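Local coordinates for biogenic amine-binding protein (Rhodnius prolixus, PDB 4GE1) that binds biogenic amines such as serotonin and norepinephrine in insect saliva, and holds tryptamine here in the pocket of a lipocalin barrel, at residues Val8-Asp13 with Asn86-Ala91; Lys45-Lys50 with Thr183-Leu188; Glu58-Tyr63 with Ser71-Phe76. All coordinates share one frame; numbering follows the deposited sequence.

Interaction 1: residues Val8-Asp13 with Asn86-Ala91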
loop_
_atom_site.group_PDB
_atom_site.type_symbol
_atom_site.label_atom_id
_atom_site.label_comp_id
_atom_site.label_asym_id
_atom_site.label_seq_id
_atom_site.Cartn_x
_atom_site.Cartn_y
_atom_site.Cartn_z
ATOM N N VAL A 8 7.858 -10.248 9.326
ATOM C CA VAL A 8 8.204 -10.920 8.080
ATOM C C VAL A 8 9.548 -10.421 7.565
ATOM O O VAL A 8 9.903 -9.254 7.761
ATOM C CB VAL A 8 7.117 -10.723 6.984
ATOM C CG1 VAL A 8 5.721 -10.937 7.557
ATOM C CG2 VAL A 8 7.222 -9.351 6.362
ATOM N N ASP A 9 10.298 -11.312 6.921
ATOM C CA ASP A 9 11.563 -10.943 6.297
ATOM C C ASP A 9 11.287 -10.008 5.125
ATOM O O ASP A 9 10.274 -10.156 4.441
ATOM C CB ASP A 9 12.318 -12.180 5.814
ATOM C CG ASP A 9 12.624 -13.156 6.940
ATOM O OD1 ASP A 9 12.504 -12.767 8.123
ATOM O OD2 ASP A 9 12.990 -14.312 6.640
ATOM N N THR A 10 12.197 -9.062 4.900
ATOM C CA THR A 10 11.995 -7.969 3.950
ATOM C C THR A 10 13.170 -7.838 2.982
ATOM O O THR A 10 14.216 -8.455 3.181
ATOM C CB THR A 10 11.864 -6.628 4.686
ATOM O OG1 THR A 10 13.024 -6.431 5.507
ATOM C CG2 THR A 10 10.639 -6.618 5.572
ATOM N N VAL A 11 12.990 -7.013 1.952
ATOM C CA VAL A 11 14.001 -6.808 0.918
ATOM C C VAL A 11 15.271 -6.195 1.488
ATOM O O VAL A 11 15.217 -5.198 2.206
ATOM C CB VAL A 11 13.495 -5.857 -0.192
ATOM C CG1 VAL A 11 14.450 -5.866 -1.368
ATOM C CG2 VAL A 11 12.100 -6.237 -0.637
ATOM N N LYS A 12 16.412 -6.791 1.159
ATOM C CA LYS A 12 17.703 -6.244 1.563
ATOM C C LYS A 12 18.155 -5.181 0.572
ATOM O O LYS A 12 17.865 -5.268 -0.619
ATOM C CB LYS A 12 18.756 -7.348 1.642
ATOM C CG LYS A 12 19.311 -7.574 3.036
ATOM C CD LYS A 12 20.708 -8.175 2.984
ATOM C CE LYS A 12 20.725 -9.507 2.246
ATOM N NZ LYS A 12 22.078 -10.135 2.278
ATOM N N ASP A 13 18.872 -4.178 1.069
ATOM C CA ASP A 13 19.356 -3.091 0.220
ATOM C C ASP A 13 18.206 -2.421 -0.543
ATOM O O ASP A 13 18.155 -2.441 -1.773
ATOM C CB ASP A 13 20.431 -3.601 -0.741
ATOM C CG ASP A 13 21.496 -4.432 -0.036
ATOM O OD1 ASP A 13 22.460 -3.845 0.505
ATOM O OD2 ASP A 13 21.362 -5.674 -0.023
ATOM N N ASN A 86 16.984 -2.217 4.876
ATOM C CA ASN A 86 15.880 -3.086 4.485
ATOM C C ASN A 86 14.621 -2.340 4.066
ATOM O O ASN A 86 14.445 -1.163 4.378
ATOM C CB ASN A 86 15.541 -4.064 5.610
ATOM C CG ASN A 86 16.761 -4.773 6.145
ATOM O OD1 ASN A 86 17.448 -5.487 5.415
ATOM N ND2 ASN A 86 17.037 -4.583 7.432
ATOM N N GLY A 87 13.742 -3.047 3.366
ATOM C CA GLY A 87 12.473 -2.484 2.947
ATOM C C GLY A 87 11.452 -2.578 4.060
ATOM O O GLY A 87 10.425 -3.248 3.923
ATOM N N LYS A 88 11.730 -1.896 5.163
ATOM C CA LYS A 88 10.880 -1.976 6.344
ATOM C C LYS A 88 10.855 -0.651 7.085
ATOM O O LYS A 88 11.902 -0.067 7.373
ATOM C CB LYS A 88 11.384 -3.077 7.273
ATOM C CG LYS A 88 10.645 -3.169 8.596
ATOM C CD LYS A 88 11.104 -4.399 9.372
ATOM C CE LYS A 88 10.340 -4.548 10.679
ATOM N NZ LYS A 88 8.874 -4.765 10.469
ATOM N N TYR A 89 9.658 -0.176 7.394
ATOM C CA TYR A 89 9.524 1.115 8.047
ATOM C C TYR A 89 8.197 1.250 8.765
ATOM O O TYR A 89 7.281 0.453 8.570
ATOM C CB TYR A 89 9.715 2.270 7.044
ATOM C CG TYR A 89 8.683 2.350 5.930
ATOM C CD1 TYR A 89 7.694 3.331 5.939
ATOM C CD2 TYR A 89 8.710 1.463 4.860
ATOM C CE1 TYR A 89 6.743 3.413 4.920
ATOM C CE2 TYR A 89 7.759 1.539 3.836
ATOM C CZ TYR A 89 6.787 2.517 3.873
ATOM O OH TYR A 89 5.853 2.595 2.864
ATOM N N THR A 90 8.116 2.263 9.615
ATOM C CA THR A 90 6.871 2.624 10.258
ATOM C C THR A 90 6.375 3.957 9.698
ATOM O O THR A 90 7.159 4.866 9.407
ATOM C CB THR A 90 7.051 2.741 11.776
ATOM O OG1 THR A 90 7.837 1.640 12.247
ATOM C CG2 THR A 90 5.697 2.725 12.468
ATOM N N ALA A 91 5.069 4.065 9.542
ATOM C CA ALA A 91 4.475 5.282 9.023
ATOM C C ALA A 91 3.286 5.668 9.881
ATOM O O ALA A 91 2.663 4.819 10.524
ATOM C CB ALA A 91 4.057 5.088 7.572
#
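Val11 and Gly87 are joined by the one hydrogen bond between the segments. Gly87 N gives its hydrogen to Val11 O at 2.9 Å, with a bent N-H...O angle of 146°. The same carbonyl oxygen also meets a carbon donor. Asn86 CA lies 3.2 Å from Val11 O, in a CA-H...O contact.

The remaining contacts are van der Waals. Thr10 carries most of them, with its CB turned toward 86-91. Its OG1 touches Asn86 CB at 3.5 Å, while CG2 reaches Lys88 CB at 4.0 Å. Both side chains are crossed by Thr10 at about a right angle. The first torsion (chi1 56°) sets OG1 against Asn86 and puts CG2, beside the backbone N, against Lys88. Lys12 runs beside Asn86, and its CG comes 3.7 Å from Asn86 OD1.

Backbone geometry shapes the receiving side. Gly87 is the centre of an inverse gamma turn, closed by a weak bond from Lys88 N to Asn86 O. Strand 88-96 starts directly after it. Val11 and Gly87 also both make backbone bonds to Tyr112 of strand 102-115, while Tyr89 faces the amine pocket.

One main-chain hydrogen bond thus sets the register, and side-chain packing beside it supplies most of the rest. This joins the N-terminal loop to the start of a barrel strand at the protein surface.

Interaction 2: residues Lys45-Lys50 with Thr183-Leu188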
loop_
_atom_site.group_PDB
_atom_site.type_symbol
_atom_site.label_atom_id
_atom_site.label_comp_id
_atom_site.label_asym_id
_atom_site.label_seq_id
_atom_site.Cartn_x
_atom_site.Cartn_y
_atom_site.Cartn_z
ATOM N N LYS A 45 -5.289 2.699 -5.942
ATOM C CA LYS A 45 -4.103 3.213 -6.608
ATOM C C LYS A 45 -3.471 4.179 -5.630
ATOM O O LYS A 45 -4.176 4.901 -4.913
ATOM C CB LYS A 45 -4.478 3.933 -7.907
ATOM C CG LYS A 45 -3.322 4.658 -8.582
ATOM C CD LYS A 45 -3.749 5.253 -9.921
ATOM C CE LYS A 45 -2.561 5.862 -10.663
ATOM N NZ LYS A 45 -2.926 6.313 -12.047
ATOM N N PHE A 46 -2.147 4.183 -5.559
ATOM C CA PHE A 46 -1.503 5.190 -4.731
ATOM C C PHE A 46 -0.333 5.890 -5.399
ATOM O O PHE A 46 0.300 5.360 -6.316
ATOM C CB PHE A 46 -1.200 4.708 -3.294
ATOM C CG PHE A 46 -0.246 3.539 -3.187
ATOM C CD1 PHE A 46 1.066 3.736 -2.768
ATOM C CD2 PHE A 46 -0.678 2.240 -3.418
ATOM C CE1 PHE A 46 1.947 2.657 -2.616
ATOM C CE2 PHE A 46 0.194 1.152 -3.260
ATOM C CZ PHE A 46 1.512 1.367 -2.870
ATOM N N LEU A 47 -0.097 7.116 -4.950
ATOM C CA LEU A 47 0.928 7.973 -5.521
ATOM C C LEU A 47 1.901 8.341 -4.417
ATOM O O LEU A 47 1.491 8.744 -3.332
ATOM C CB LEU A 47 0.267 9.242 -6.076
ATOM C CG LEU A 47 1.030 10.103 -7.076
ATOM C CD1 LEU A 47 1.211 9.333 -8.369
ATOM C CD2 LEU A 47 0.280 11.407 -7.330
ATOM N N HIS A 48 3.196 8.228 -4.670
ATOM C CA HIS A 48 4.115 8.589 -3.600
ATOM C C HIS A 48 5.423 9.252 -4.020
ATOM O O HIS A 48 5.825 9.209 -5.181
ATOM C CB HIS A 48 4.336 7.415 -2.618
ATOM C CG HIS A 48 4.893 6.176 -3.247
ATOM N ND1 HIS A 48 4.929 4.962 -2.593
ATOM C CD2 HIS A 48 5.446 5.967 -4.466
ATOM C CE1 HIS A 48 5.478 4.056 -3.382
ATOM N NE2 HIS A 48 5.798 4.639 -4.523
ATOM N N GLN A 49 6.067 9.897 -3.055
ATOM C CA GLN A 49 7.294 10.628 -3.328
ATOM C C GLN A 49 8.204 10.642 -2.113
ATOM O O GLN A 49 7.751 10.510 -0.976
ATOM C CB GLN A 49 6.972 12.070 -3.719
ATOM C CG GLN A 49 5.993 12.723 -2.753
ATOM C CD GLN A 49 5.997 14.242 -2.795
ATOM O OE1 GLN A 49 6.034 14.862 -3.867
ATOM N NE2 GLN A 49 5.943 14.853 -1.615
ATOM N N LYS A 50 9.493 10.803 -2.383
ATOM C CA LYS A 50 10.489 11.076 -1.370
ATOM C C LYS A 50 11.150 12.404 -1.751
ATOM O O LYS A 50 11.734 12.522 -2.831
ATOM C CB LYS A 50 11.538 9.958 -1.348
ATOM C CG LYS A 50 12.671 10.194 -0.344
ATOM C CD LYS A 50 13.769 9.134 -0.458
ATOM C CE LYS A 50 15.026 9.682 -1.150
ATOM N NZ LYS A 50 15.716 10.756 -0.376
ATOM N N THR A 183 -7.427 13.849 -7.155
ATOM C CA THR A 183 -7.308 13.979 -5.707
ATOM C C THR A 183 -5.944 13.489 -5.248
ATOM O O THR A 183 -5.341 14.063 -4.340
ATOM C CB THR A 183 -8.423 13.224 -4.952
ATOM O OG1 THR A 183 -9.679 13.868 -5.194
ATOM C CG2 THR A 183 -8.157 13.227 -3.456
ATOM N N LEU A 184 -5.453 12.436 -5.890
ATOM C CA LEU A 184 -4.141 11.903 -5.566
ATOM C C LEU A 184 -3.085 12.999 -5.732
ATOM O O LEU A 184 -2.302 13.267 -4.819
ATOM C CB LEU A 184 -3.801 10.700 -6.460
ATOM C CG LEU A 184 -4.487 9.348 -6.205
ATOM C CD1 LEU A 184 -3.971 8.325 -7.205
ATOM C CD2 LEU A 184 -4.232 8.856 -4.785
ATOM N N GLN A 185 -3.074 13.628 -6.906
ATOM C CA GLN A 185 -2.102 14.682 -7.212
ATOM C C GLN A 185 -2.265 15.873 -6.256
ATOM O O GLN A 185 -1.296 16.376 -5.700
ATOM C CB GLN A 185 -2.242 15.116 -8.681
ATOM C CG GLN A 185 -1.515 16.409 -9.049
ATOM C CD GLN A 185 -0.001 16.249 -9.137
ATOM O OE1 GLN A 185 0.519 15.135 -9.245
ATOM N NE2 GLN A 185 0.711 17.370 -9.093
ATOM N N LYS A 186 -3.506 16.298 -6.043
ATOM C CA LYS A 186 -3.786 17.416 -5.157
ATOM C C LYS A 186 -3.335 17.178 -3.706
ATOM O O LYS A 186 -2.696 18.040 -3.099
ATOM C CB LYS A 186 -5.280 17.732 -5.200
ATOM C CG LYS A 186 -5.679 19.018 -4.512
ATOM C CD LYS A 186 -7.187 19.201 -4.587
ATOM C CE LYS A 186 -7.901 18.092 -3.823
ATOM N NZ LYS A 186 -7.629 18.168 -2.366
ATOM N N LEU A 187 -3.673 16.022 -3.141
ATOM C CA LEU A 187 -3.313 15.764 -1.749
ATOM C C LEU A 187 -1.800 15.600 -1.588
ATOM O O LEU A 187 -1.223 15.989 -0.569
ATOM C CB LEU A 187 -4.078 14.554 -1.188
ATOM C CG LEU A 187 -5.570 14.793 -0.918
ATOM C CD1 LEU A 187 -6.241 13.556 -0.370
ATOM C CD2 LEU A 187 -5.756 15.959 0.037
ATOM N N LEU A 188 -1.156 15.045 -2.606
ATOM C CA LEU A 188 0.284 14.861 -2.561
ATOM C C LEU A 188 1.004 16.203 -2.421
ATOM O O LEU A 188 2.021 16.306 -1.725
ATOM C CB LEU A 188 0.772 14.128 -3.809
ATOM C CG LEU A 188 2.241 13.700 -3.790
ATOM C CD1 LEU A 188 2.399 12.366 -3.075
ATOM C CD2 LEU A 188 2.784 13.611 -5.208
#
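Leu188, Leu47 and Leu184 bury the most surface here, and the contact is made by van der Waals packing. Leu47 points from strand 45-50 toward helix 183-188 and ends between successive helix turns. Its CD2 lies 4.0 Å from Leu188 CD2, where the two side chains cross at about a right angle. The same methyl is 4.2 Å from Leu184 CB.

Leu188 CD1 also packs on Gln49 CG, at 3.6 Å. Its CD2 meets Gln49 OE1 at 3.7 Å, so the glutamine chain crosses the leucine fork at a slant, touching it with both its aliphatic and its amide part. Gln49 CG takes the position between the backbone N and the carbonyl carbon (chi1 48°), which brings the chain to this leucine.

Leu184 sits over the other end of the strand. Its CD1 rests on Lys45 CG at 4.0 Å. The amine of Lys45 goes on to a salt bridge with Asp181 at the start of the helix.

Phe46 and His48 point away from the helix, and His48 is hydrogen-bonded to Glu58. The strand thus separates an outer leucine layer from the barrel interior. The axes of segments 45-50 and 183-188 run 29° apart, as a C-terminal helix laid on the outer wall of a lipocalin barrel.

Interaction 3: residues Glu58-Tyr63 with Ser71-Phe76. With TSS (2-(1H-indol-3-yl)ethanamine), chain E.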
loop_
_atom_site.group_PDB
_atom_site.type_symbol
_atom_site.label_atom_id
_atom_site.label_comp_id
_atom_site.label_asym_id
_atom_site.label_seq_id
_atom_site.Cartn_x
_atom_site.Cartn_y
_atom_site.Cartn_z
ATOM N N GLU A 58 2.722 9.214 0.935
ATOM C CA GLU A 58 2.028 8.241 0.095
ATOM C C GLU A 58 0.521 8.449 0.171
ATOM O O GLU A 58 -0.067 8.358 1.246
ATOM C CB GLU A 58 2.384 6.812 0.512
ATOM C CG GLU A 58 3.863 6.593 0.814
ATOM C CD GLU A 58 4.186 5.140 1.134
ATOM O OE1 GLU A 58 4.129 4.299 0.212
ATOM O OE2 GLU A 58 4.495 4.845 2.309
ATOM N N VAL A 59 -0.089 8.741 -0.974
ATOM C CA VAL A 59 -1.503 9.082 -1.006
ATOM C C VAL A 59 -2.309 8.001 -1.703
ATOM O O VAL A 59 -2.011 7.641 -2.845
ATOM C CB VAL A 59 -1.743 10.429 -1.705
ATOM C CG1 VAL A 59 -3.232 10.698 -1.828
ATOM C CG2 VAL A 59 -1.062 11.556 -0.935
ATOM N N PHE A 60 -3.322 7.484 -1.005
ATOM C CA PHE A 60 -4.116 6.362 -1.508
ATOM C C PHE A 60 -5.525 6.783 -1.932
ATOM O O PHE A 60 -6.202 7.526 -1.225
ATOM C CB PHE A 60 -4.231 5.260 -0.445
ATOM C CG PHE A 60 -2.904 4.657 -0.025
ATOM C CD1 PHE A 60 -2.107 5.287 0.914
ATOM C CD2 PHE A 60 -2.482 3.438 -0.539
ATOM C CE1 PHE A 60 -0.897 4.729 1.315
ATOM C CE2 PHE A 60 -1.266 2.872 -0.143
ATOM C CZ PHE A 60 -0.479 3.517 0.779
ATOM N N SER A 61 -5.945 6.306 -3.099
ATOM C CA SER A 61 -7.335 6.387 -3.520
ATOM C C SER A 61 -7.948 4.978 -3.477
ATOM O O SER A 61 -7.531 4.089 -4.218
ATOM C CB SER A 61 -7.422 6.973 -4.938
ATOM O OG SER A 61 -8.676 6.716 -5.542
ATOM N N ASN A 62 -8.923 4.769 -2.599
ATOM C CA ASN A 62 -9.588 3.472 -2.537
ATOM C C ASN A 62 -11.016 3.580 -3.017
ATOM O O ASN A 62 -11.829 4.264 -2.400
ATOM C CB ASN A 62 -9.587 2.925 -1.113
ATOM C CG ASN A 62 -8.253 3.070 -0.449
ATOM O OD1 ASN A 62 -7.271 2.454 -0.865
ATOM N ND2 ASN A 62 -8.204 3.883 0.592
ATOM N N TYR A 63 -11.314 2.887 -4.107
ATOM C CA TYR A 63 -12.636 2.951 -4.708
ATOM C C TYR A 63 -13.383 1.630 -4.548
ATOM O O TYR A 63 -12.882 0.574 -4.950
ATOM C CB TYR A 63 -12.534 3.288 -6.191
ATOM C CG TYR A 63 -13.883 3.366 -6.858
ATOM C CD1 TYR A 63 -14.750 4.409 -6.571
ATOM C CD2 TYR A 63 -14.295 2.394 -7.764
ATOM C CE1 TYR A 63 -15.985 4.493 -7.167
ATOM C CE2 TYR A 63 -15.541 2.468 -8.370
ATOM C CZ TYR A 63 -16.380 3.523 -8.067
ATOM O OH TYR A 63 -17.620 3.625 -8.655
ATOM N N SER A 71 -12.567 6.210 -0.688
ATOM C CA SER A 71 -11.979 6.605 0.580
ATOM C C SER A 71 -10.516 6.941 0.320
ATOM O O SER A 71 -9.907 6.408 -0.605
ATOM C CB SER A 71 -12.086 5.479 1.607
ATOM O OG SER A 71 -11.223 4.419 1.245
ATOM N N TYR A 72 -9.959 7.822 1.140
ATOM C CA TYR A 72 -8.601 8.298 0.939
ATOM C C TYR A 72 -7.810 8.192 2.236
ATOM O O TYR A 72 -8.360 8.366 3.323
ATOM C CB TYR A 72 -8.609 9.754 0.468
ATOM C CG TYR A 72 -9.526 10.029 -0.699
ATOM C CD1 TYR A 72 -10.843 10.449 -0.490
ATOM C CD2 TYR A 72 -9.084 9.877 -2.009
ATOM C CE1 TYR A 72 -11.701 10.710 -1.561
ATOM C CE2 TYR A 72 -9.935 10.132 -3.093
ATOM C CZ TYR A 72 -11.240 10.548 -2.861
ATOM O OH TYR A 72 -12.081 10.815 -3.923
ATOM N N ASP A 73 -6.521 7.895 2.111
ATOM C CA ASP A 73 -5.617 7.916 3.261
ATOM C C ASP A 73 -4.206 8.293 2.831
ATOM O O ASP A 73 -3.861 8.221 1.646
ATOM C CB ASP A 73 -5.654 6.598 4.077
ATOM C CG ASP A 73 -5.300 5.374 3.260
ATOM O OD1 ASP A 73 -6.229 4.749 2.700
ATOM O OD2 ASP A 73 -4.101 5.005 3.205
ATOM N N ILE A 74 -3.400 8.734 3.788
ATOM C CA ILE A 74 -2.061 9.201 3.462
ATOM C C ILE A 74 -1.066 8.695 4.478
ATOM O O ILE A 74 -1.277 8.837 5.683
ATOM C CB ILE A 74 -1.986 10.739 3.443
ATOM C CG1 ILE A 74 -3.103 11.320 2.563
ATOM C CG2 ILE A 74 -0.604 11.198 2.978
ATOM C CD1 ILE A 74 -3.237 12.843 2.662
ATOM N N SER A 75 0.023 8.114 3.988
ATOM C CA SER A 75 1.110 7.711 4.868
ATOM C C SER A 75 2.215 8.751 4.869
ATOM O O SER A 75 2.665 9.196 3.804
ATOM C CB SER A 75 1.687 6.364 4.450
ATOM O OG SER A 75 0.740 5.339 4.630
ATOM N N PHE A 76 2.650 9.127 6.068
ATOM C CA PHE A 76 3.774 10.039 6.228
ATOM C C PHE A 76 4.894 9.301 6.947
ATOM O O PHE A 76 4.666 8.682 7.993
ATOM C CB PHE A 76 3.384 11.248 7.076
ATOM C CG PHE A 76 2.187 11.993 6.570
ATOM C CD1 PHE A 76 0.905 11.574 6.893
ATOM C CD2 PHE A 76 2.341 13.136 5.798
ATOM C CE1 PHE A 76 -0.207 12.272 6.441
ATOM C CE2 PHE A 76 1.239 13.841 5.338
ATOM C CZ PHE A 76 -0.041 13.409 5.658
HETATM N N1 TSS E . -3.370 2.543 2.422
HETATM C CA TSS E . -3.326 1.704 3.595
HETATM C CB TSS E . -2.859 0.295 3.407
HETATM C CG TSS E . -1.756 0.050 2.426
HETATM C CD1 TSS E . -1.867 -0.593 1.201
HETATM N NE1 TSS E . -0.654 -0.635 0.611
HETATM C CE2 TSS E . 0.272 -0.013 1.424
HETATM C CD2 TSS E . -0.381 0.415 2.553
HETATM C CZ2 TSS E . 1.665 0.223 1.265
HETATM C CH2 TSS E . 2.377 0.879 2.265
HETATM C CZ3 TSS E . 1.713 1.313 3.415
HETATM C CE3 TSS E . 0.341 1.087 3.566
#
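Phe60 and Asp73 face each other in a hydrogen-bonded pair of the antiparallel hairpin, and together they hold the tryptamine amine. Phe60 N donates to Asp73 O at 2.8 Å, but the return bond, Asp73 N to Phe60 O, is weak at 3.4 Å. TSS N1 donates to Asp73 OD2 at 2.7 Å. The same nitrogen lies 3.0 Å above the Phe60 ring plane, over its centre. If protonated, it would make a cation-pi contact there. Asn93 also binds OD2, and Gln139 is a further partner of the amine.

The opposite face is also packed. Val59 CG2 and Ile74 CG2 lie side by side at 4.0 Å, and helix 181-189 covers Val59.

The partly exposed end, at Asn62 and Ser71, relies on polar bonds. Asn62 ND2 reaches Ser71 OG at 3.1 Å and Asp73 OD1 at 3.0 Å, while Asn62 OD1 is hydrogen-bonded to Thr44. Amide and Asp73 carboxylate planes are only 17° apart. Asp73 CG stands between its backbone N and carbonyl carbon (chi1 58°), which swings the carboxylate toward the neighbouring strand.

Asn62 is placed to orient Asp73 as a second-shell residue, with Asn93 on the other oxygen. A buried carboxylate beside an aromatic face would favour a charged amine, consistent with a protein that binds biogenic amines.

Overall arrangement
The three contacts share one antiparallel lipocalin barrel. Along the chain, interaction 3 is nested inside the loops closed by interactions 1 and 2, and the segments of interactions 1 and 2 alternate. Interactions 2 and 3 have centres 8 Å apart. Neighbouring strands 43-50 and 55-64 join them, so the outer helix and the amine site lie across the same wall. Interaction 1 is about 20 Å from interaction 3, centre to centre, on the opposite side of the chain's centre. Strands 69-78 and 88-96 still connect the two, and Tyr89 OH reaches Glu58 OE2. The peripheral contacts thus attach the chain ends to the barrel around its ligand pocket.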